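Phosphoacetylglucosamine mutase (Aspergillus lentulus, PDB 5OAW) interconverts N-acetylglucosamine 6-phosphate and N-acetylglucosamine 1-phosphate, a magnesium-dependent step on the route to UDP-N-acetylglucosamine. Local coordinates at residues 328-333 and 391-396. Sequence-based numbering, arbitrary orientation.
Sequences QKLKIG and ENALKT
Leu330 and Ala393 bring the backbones closest, their CA atoms 6.6 Å apart, where the loop leading into strand 332-336 passes the first turns of helix 391-399; towards the loop's start the gap widens to 8.1 Å between the CA atoms of Lys329 and Thr396. The contact rests on Leu330, whose isobutyl end reaches the helix face made by Asn392, Ala393 and Thr396, one helical turn. Its CG lies 4.3 Å from CB of Ala393. Both methyls of Leu330 face the Thr396 hydroxyl from one side, Leu330 CD2 at 3.3 Å from Thr396 OG1, while CD1 also meets the Thr396 methyl, CG2, at 3.7 Å. The two side chains run past one another in opposite senses. Nearer the start of the helix, Asn392 holds CG anti to its backbone nitrogen (chi1 -177°), which carries the amide out to the loop and sets ND2 3.6 Å from CD1 of Leu330. That amide nitrogen is hydrogen-bonded to the carboxylate of Asp374, which also accepts the backbone N-H of Lys331, so one aspartate ties helix and loop together beside the leucine. Lys329 adds a looser aliphatic touch, its CD 4.4 Å from Thr396 CB. The contact thus seats the first helix after strand 385-389 against the loop entering a central strand of the same mixed sheet, within the third phosphohexomutase domain. The segments meet through van der Waals contact, without a mutual hydrogen bond or salt bridge; as modelled, the Thr396 hydroxyl is buried without a hydrogen-bond partner, a possible energetic cost, though its unusual chi1 (100°) leaves the oxygen's placement uncertain.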
loop_
_atom_site.group_PDB
_atom_site.type_symbol
_atom_site.label_atom_id
_atom_site.label_comp_id
_atom_site.label_asym_id
_atom_site.label_seq_id
_atom_site.Cartn_x
_atom_site.Cartn_y
_atom_site.Cartn_z
ATOM N N GLN A 328 24.139 -15.424 1.660
ATOM C CA GLN A 328 25.022 -15.241 0.505
ATOM C C GLN A 328 24.360 -15.598 -0.836
ATOM O O GLN A 328 24.563 -14.910 -1.836
ATOM C CB GLN A 328 26.349 -15.993 0.703
ATOM C CG GLN A 328 27.067 -15.729 2.031
ATOM C CD GLN A 328 27.342 -14.252 2.306
ATOM O OE1 GLN A 328 27.856 -13.515 1.449
ATOM N NE2 GLN A 328 27.003 -13.812 3.516
ATOM N N LYS A 329 23.570 -16.670 -0.855
ATOM C CA LYS A 329 22.884 -17.126 -2.075
ATOM C C LYS A 329 21.822 -16.138 -2.607
ATOM O O LYS A 329 21.569 -16.059 -3.821
ATOM C CB LYS A 329 22.237 -18.490 -1.829
ATOM C CG LYS A 329 22.891 -19.666 -2.530
ATOM C CD LYS A 329 21.922 -20.830 -2.661
ATOM C CE LYS A 329 21.867 -21.683 -1.393
ATOM N NZ LYS A 329 22.992 -22.661 -1.277
ATOM N N LEU A 330 21.200 -15.403 -1.687
ATOM C CA LEU A 330 20.085 -14.518 -2.006
ATOM C C LEU A 330 20.449 -13.043 -1.851
ATOM O O LEU A 330 21.092 -12.642 -0.865
ATOM C CB LEU A 330 18.871 -14.880 -1.139
ATOM C CG LEU A 330 17.788 -15.851 -1.658
ATOM C CD1 LEU A 330 18.202 -16.772 -2.804
ATOM C CD2 LEU A 330 17.231 -16.659 -0.495
ATOM N N LYS A 331 20.048 -12.249 -2.838
ATOM C CA LYS A 331 20.237 -10.810 -2.778
ATOM C C LYS A 331 19.074 -10.163 -2.024
ATOM O O LYS A 331 17.935 -10.154 -2.505
ATOM C CB LYS A 331 20.398 -10.217 -4.182
ATOM C CG LYS A 331 21.753 -10.491 -4.825
ATOM C CD LYS A 331 22.091 -9.464 -5.900
ATOM C CE LYS A 331 21.161 -9.540 -7.109
ATOM N NZ LYS A 331 21.525 -10.644 -8.040
ATOM N N ILE A 332 19.389 -9.648 -0.839
ATOM C CA ILE A 332 18.441 -8.963 0.042
ATOM C C ILE A 332 18.647 -7.437 0.030
ATOM O O ILE A 332 19.778 -6.962 0.042
ATOM C CB ILE A 332 18.541 -9.494 1.486
ATOM C CG1 ILE A 332 18.543 -11.026 1.476
ATOM C CG2 ILE A 332 17.382 -8.965 2.333
ATOM C CD1 ILE A 332 18.975 -11.659 2.771
ATOM N N GLY A 333 17.545 -6.688 0.004
ATOM C CA GLY A 333 17.583 -5.235 -0.004
ATOM C C GLY A 333 16.376 -4.522 0.561
ATOM O O GLY A 333 15.289 -5.094 0.678
ATOM N N GLU A 391 10.926 -15.826 -7.296
ATOM C CA GLU A 391 10.931 -17.239 -7.696
ATOM C C GLU A 391 12.179 -17.936 -7.159
ATOM O O GLU A 391 12.087 -18.963 -6.463
ATOM C CB GLU A 391 10.885 -17.336 -9.222
ATOM C CG GLU A 391 10.352 -18.663 -9.751
ATOM C CD GLU A 391 10.348 -18.754 -11.275
ATOM O OE1 GLU A 391 9.677 -19.670 -11.800
ATOM O OE2 GLU A 391 11.009 -17.929 -11.950
ATOM N N ASN A 392 13.333 -17.331 -7.447
ATOM C CA ASN A 392 14.603 -17.787 -6.906
ATOM C C ASN A 392 14.657 -17.858 -5.375
ATOM O O ASN A 392 15.222 -18.805 -4.834
ATOM C CB ASN A 392 15.777 -16.963 -7.450
ATOM C CG ASN A 392 17.109 -17.480 -6.953
ATOM O OD1 ASN A 392 17.374 -18.684 -7.006
ATOM N ND2 ASN A 392 17.935 -16.590 -6.428
ATOM N N ALA A 393 14.074 -16.877 -4.683
ATOM C CA ALA A 393 14.084 -16.869 -3.213
ATOM C C ALA A 393 13.284 -18.038 -2.638
ATOM O O ALA A 393 13.707 -18.673 -1.675
ATOM C CB ALA A 393 13.568 -15.541 -2.665
ATOM N N LEU A 394 12.137 -18.308 -3.255
ATOM C CA LEU A 394 11.222 -19.357 -2.809
ATOM C C LEU A 394 11.836 -20.745 -2.954
ATOM O O LEU A 394 11.702 -21.576 -2.053
ATOM C CB LEU A 394 9.869 -19.264 -3.542
ATOM C CG LEU A 394 9.060 -17.950 -3.461
ATOM C CD1 LEU A 394 7.835 -17.999 -4.361
ATOM C CD2 LEU A 394 8.653 -17.606 -2.037
ATOM N N LYS A 395 12.520 -20.975 -4.074
ATOM C CA LYS A 395 13.180 -22.254 -4.320
ATOM C C LYS A 395 14.262 -22.520 -3.271
ATOM O O LYS A 395 14.227 -23.568 -2.623
ATOM C CB LYS A 395 13.732 -22.341 -5.749
ATOM C CG LYS A 395 12.713 -22.801 -6.794
ATOM C CD LYS A 395 13.173 -22.559 -8.233
ATOM C CE LYS A 395 14.465 -23.299 -8.586
ATOM N NZ LYS A 395 14.890 -23.132 -10.008
ATOM N N THR A 396 15.170 -21.561 -3.055
ATOM C CA THR A 396 16.299 -21.801 -2.147
ATOM C C THR A 396 15.896 -21.872 -0.669
ATOM O O THR A 396 16.636 -22.428 0.137
ATOM C CB THR A 396 17.548 -20.887 -2.368
ATOM O OG1 THR A 396 17.566 -19.816 -1.428
ATOM C CG2 THR A 396 17.662 -20.348 -3.793
#